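Local structure of putative acetyltransferase (Streptococcus mutans, 4E2A) at residues I54-F63 against R130-Q138. The protein probably transfers an acyl group, most likely acetyl, as a member of the GNAT family of N-acetyltransferases. Numbering follows the deposited sequence.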
loop_
_atom_site.group_PDB
_atom_site.type_symbol
_atom_site.label_atom_id
_atom_site.label_comp_id
_atom_site.label_asym_id
_atom_site.label_seq_id
_atom_site.Cartn_x
_atom_site.Cartn_y
_atom_site.Cartn_z
ATOM N N ILE B 54 -1.027 18.987 15.117
ATOM C CA ILE B 54 -1.731 19.428 13.939
ATOM C C ILE B 54 -1.914 18.256 12.971
ATOM O O ILE B 54 -2.973 18.114 12.372
ATOM C CB ILE B 54 -1.046 20.630 13.254
ATOM C CG1 ILE B 54 -1.918 21.143 12.114
ATOM C CG2 ILE B 54 0.299 20.242 12.689
ATOM C CD1 ILE B 54 -1.554 22.564 11.661
ATOM N N ALA B 55 -0.893 17.412 12.836
ATOM C CA ALA B 55 -1.019 16.215 12.011
ATOM C C ALA B 55 -2.198 15.347 12.485
ATOM O O ALA B 55 -3.014 14.899 11.673
ATOM C CB ALA B 55 0.273 15.428 12.012
ATOM N N ILE B 56 -2.329 15.149 13.794
ATOM C CA ILE B 56 -3.444 14.335 14.281
ATOM C C ILE B 56 -4.782 15.053 14.062
ATOM O O ILE B 56 -5.767 14.469 13.582
ATOM C CB ILE B 56 -3.259 13.924 15.750
ATOM C CG1 ILE B 56 -2.129 12.895 15.855
ATOM C CG2 ILE B 56 -4.554 13.370 16.320
ATOM C CD1 ILE B 56 -1.708 12.572 17.289
ATOM N N GLN B 57 -4.817 16.331 14.390
ATOM C CA GLN B 57 -6.077 17.032 14.279
ATOM C C GLN B 57 -6.602 17.084 12.839
ATOM O O GLN B 57 -7.797 16.874 12.616
ATOM C CB GLN B 57 -6.017 18.421 14.896
ATOM C CG GLN B 57 -7.427 18.968 15.089
ATOM C CD GLN B 57 -7.442 20.370 15.639
ATOM O OE1 GLN B 57 -8.357 21.150 15.348
ATOM N NE2 GLN B 57 -6.431 20.709 16.443
ATOM N N THR B 58 -5.722 17.347 11.873
ATOM C CA THR B 58 -6.134 17.380 10.470
ATOM C C THR B 58 -6.578 16.005 9.968
ATOM O O THR B 58 -7.478 15.910 9.137
ATOM C CB THR B 58 -5.051 17.994 9.538
ATOM O OG1 THR B 58 -3.793 17.301 9.681
ATOM C CG2 THR B 58 -4.842 19.470 9.884
ATOM N N PHE B 59 -5.953 14.940 10.479
ATOM C CA PHE B 59 -6.306 13.605 10.018
ATOM C C PHE B 59 -7.715 13.259 10.532
ATOM O O PHE B 59 -8.560 12.734 9.802
ATOM C CB PHE B 59 -5.273 12.555 10.465
ATOM C CG PHE B 59 -5.377 11.244 9.695
ATOM C CD1 PHE B 59 -6.218 10.230 10.133
ATOM C CD2 PHE B 59 -4.632 11.036 8.538
ATOM C CE1 PHE B 59 -6.318 9.026 9.438
ATOM C CE2 PHE B 59 -4.725 9.832 7.830
ATOM C CZ PHE B 59 -5.566 8.825 8.287
ATOM N N ARG B 60 -7.950 13.603 11.787
ATOM C CA ARG B 60 -9.240 13.427 12.452
ATOM C C ARG B 60 -10.328 14.211 11.704
ATOM O O ARG B 60 -11.378 13.667 11.353
ATOM C CB ARG B 60 -9.109 13.931 13.894
ATOM C CG ARG B 60 -10.206 13.511 14.845
ATOM C CD ARG B 60 -9.948 14.072 16.260
ATOM N NE ARG B 60 -8.671 13.625 16.810
ATOM C CZ ARG B 60 -8.542 12.706 17.767
ATOM N NH1 ARG B 60 -9.618 12.138 18.297
ATOM N NH2 ARG B 60 -7.340 12.365 18.206
ATOM N N GLU B 61 -10.070 15.489 11.445
ATOM C CA GLU B 61 -11.001 16.312 10.662
ATOM C C GLU B 61 -11.327 15.743 9.285
ATOM O O GLU B 61 -12.465 15.844 8.820
ATOM C CB GLU B 61 -10.463 17.742 10.503
ATOM C CG GLU B 61 -10.473 18.518 11.801
ATOM C CD GLU B 61 -9.776 19.871 11.711
ATOM O OE1 GLU B 61 -9.121 20.161 10.673
ATOM O OE2 GLU B 61 -9.892 20.638 12.696
ATOM N N THR B 62 -10.328 15.163 8.627
ATOM C CA THR B 62 -10.492 14.684 7.256
ATOM C C THR B 62 -11.199 13.326 7.221
ATOM O O THR B 62 -11.968 13.044 6.312
ATOM C CB THR B 62 -9.108 14.567 6.535
ATOM O OG1 THR B 62 -8.537 15.868 6.386
ATOM C CG2 THR B 62 -9.234 13.899 5.163
ATOM N N PHE B 63 -10.949 12.497 8.231
ATOM C CA PHE B 63 -11.357 11.095 8.164
ATOM C C PHE B 63 -12.383 10.622 9.209
ATOM O O PHE B 63 -12.956 9.556 9.053
ATOM C CB PHE B 63 -10.113 10.194 8.189
ATOM C CG PHE B 63 -9.306 10.259 6.939
ATOM C CD1 PHE B 63 -9.740 9.624 5.783
ATOM C CD2 PHE B 63 -8.103 10.962 6.906
ATOM C CE1 PHE B 63 -8.988 9.690 4.608
ATOM C CE2 PHE B 63 -7.346 11.026 5.752
ATOM C CZ PHE B 63 -7.787 10.403 4.594
ATOM N N ARG B 130 2.387 15.135 1.543
ATOM C CA ARG B 130 1.332 15.544 2.465
ATOM C C ARG B 130 1.018 17.035 2.394
ATOM O O ARG B 130 1.923 17.872 2.405
ATOM C CB ARG B 130 1.733 15.247 3.926
ATOM C CG ARG B 130 1.695 13.795 4.343
ATOM C CD ARG B 130 2.147 13.626 5.813
ATOM N NE ARG B 130 2.297 12.211 6.092
ATOM C CZ ARG B 130 3.175 11.693 6.941
ATOM N NH1 ARG B 130 4.002 12.489 7.621
ATOM N NH2 ARG B 130 3.216 10.372 7.110
ATOM N N LEU B 131 -0.270 17.372 2.374
ATOM C CA LEU B 131 -0.665 18.773 2.509
ATOM C C LEU B 131 -2.052 18.854 3.161
ATOM O O LEU B 131 -3.042 18.444 2.556
ATOM C CB LEU B 131 -0.636 19.488 1.130
ATOM C CG LEU B 131 -0.616 21.043 1.106
ATOM C CD1 LEU B 131 -0.382 21.635 -0.294
ATOM C CD2 LEU B 131 -1.905 21.619 1.688
ATOM N N TYR B 132 -2.094 19.370 4.396
ATOM C CA TYR B 132 -3.305 19.522 5.177
ATOM C C TYR B 132 -3.469 20.946 5.691
ATOM O O TYR B 132 -2.502 21.579 6.121
ATOM C CB TYR B 132 -3.278 18.590 6.406
ATOM C CG TYR B 132 -3.429 17.111 6.111
ATOM C CD1 TYR B 132 -4.678 16.496 6.121
ATOM C CD2 TYR B 132 -2.312 16.328 5.837
ATOM C CE1 TYR B 132 -4.800 15.147 5.873
ATOM C CE2 TYR B 132 -2.428 14.990 5.587
ATOM C CZ TYR B 132 -3.669 14.401 5.605
ATOM O OH TYR B 132 -3.780 13.056 5.357
ATOM N N ILE B 133 -4.701 21.439 5.667
ATOM C CA ILE B 133 -5.024 22.720 6.294
ATOM C C ILE B 133 -6.075 22.447 7.362
ATOM O O ILE B 133 -7.088 21.788 7.080
ATOM C CB ILE B 133 -5.592 23.751 5.272
ATOM C CG1 ILE B 133 -4.608 24.003 4.116
ATOM C CG2 ILE B 133 -5.996 25.067 5.983
ATOM C CD1 ILE B 133 -3.295 24.712 4.510
ATOM N N LEU B 134 -5.818 22.911 8.583
ATOM C CA LEU B 134 -6.839 22.906 9.648
ATOM C C LEU B 134 -8.188 23.505 9.199
ATOM O O LEU B 134 -8.243 24.593 8.597
ATOM C CB LEU B 134 -6.341 23.676 10.878
ATOM C CG LEU B 134 -5.431 22.977 11.892
ATOM C CD1 LEU B 134 -4.946 23.986 12.908
ATOM C CD2 LEU B 134 -6.132 21.798 12.591
ATOM N N LYS B 135 -9.277 22.805 9.509
ATOM C CA LYS B 135 -10.608 23.272 9.128
ATOM C C LYS B 135 -10.883 24.711 9.568
ATOM O O LYS B 135 -11.522 25.471 8.841
ATOM C CB LYS B 135 -11.691 22.350 9.697
ATOM C CG LYS B 135 -12.639 21.848 8.633
ATOM C CD LYS B 135 -12.618 20.330 8.529
ATOM C CE LYS B 135 -13.444 19.697 9.642
ATOM N NZ LYS B 135 -13.876 18.305 9.314
ATOM N N ALA B 136 -10.409 25.090 10.753
ATOM C CA ALA B 136 -10.647 26.449 11.230
ATOM C C ALA B 136 -9.981 27.476 10.319
ATOM O O ALA B 136 -10.327 28.654 10.381
ATOM C CB ALA B 136 -10.194 26.634 12.705
ATOM N N TYR B 137 -9.033 27.035 9.484
ATOM C CA TYR B 137 -8.307 27.957 8.591
ATOM C C TYR B 137 -8.540 27.729 7.094
ATOM O O TYR B 137 -7.832 28.309 6.270
ATOM C CB TYR B 137 -6.792 27.915 8.853
ATOM C CG TYR B 137 -6.388 28.467 10.189
ATOM C CD1 TYR B 137 -6.053 29.817 10.344
ATOM C CD2 TYR B 137 -6.317 27.635 11.298
ATOM C CE1 TYR B 137 -5.681 30.315 11.584
ATOM C CE2 TYR B 137 -5.952 28.124 12.539
ATOM C CZ TYR B 137 -5.635 29.459 12.678
ATOM O OH TYR B 137 -5.276 29.919 13.919
ATOM N N GLN B 138 -9.511 26.892 6.743
ATOM C CA GLN B 138 -9.819 26.633 5.331
ATOM C C GLN B 138 -10.611 27.779 4.685
ATOM O O GLN B 138 -11.245 28.589 5.372
ATOM C CB GLN B 138 -10.561 25.292 5.167
ATOM C CG GLN B 138 -9.701 24.068 5.502
ATOM C CD GLN B 138 -10.440 22.723 5.348
ATOM O OE1 GLN B 138 -11.587 22.675 4.916
ATOM N NE2 GLN B 138 -9.765 21.629 5.700
HETATM O O HOH W 1 -8.423 19.542 8.227
HETATM O O HOH W 2 -9.630 23.295 12.838
HETATM O O HOH W 3 -10.220 18.795 6.291
#
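In this GNAT fold helix 48-63 lies across the central sheet, segment 54-63 at 79° to strand 130-133, where 134-138 leads into the Q-x-x-G-x-G loop that in relatives binds the acetyl-CoA pyrophosphate, and Thr58 meets Tyr132. Small Thr58 lets the backbones approach (Thr58 CA to Leu134 CA 5.6 Å). Tyr132 CB and CG pack on it, CB 3.6 Å from Thr58 CB, and the ring extends to Thr62, Phe59 and Phe63. Thr62 OG1 lies in the ring plane, 3.8 Å from Tyr132 CE1, and donates to Thr58 O, which Thr62 N reaches from the other face. Tyr132 OH touches both Phe rings, meeting Phe63 at its edge; the Phe63 ring also meets Phe191 of the second subunit. Leu134's two methyls touch several residues at once, CD1 on Ile54 CD1 (3.9 Å), CD2 on Gln57 and Thr58.

Beyond the strand, Glu61, extended past CG, accepts Lys135 N on the syn side of OE1 (2.9 Å), nearly straight at the hydrogen (169°) but 35° out of the carboxylate plane. Lys135, bent at chi2 and chi3, returns NZ to Glu61 O (2.9 Å). Gln138 NE2 pins the turn through Ile133 O (3.0 Å). Waters link OE1 to Ile133 O and OE2 to Ala136 N. These bonds tie helix to turn; N-H and waters should favour the carboxylate, with NZ, 5.3 Å from Glu61 OE1, probably contributing less.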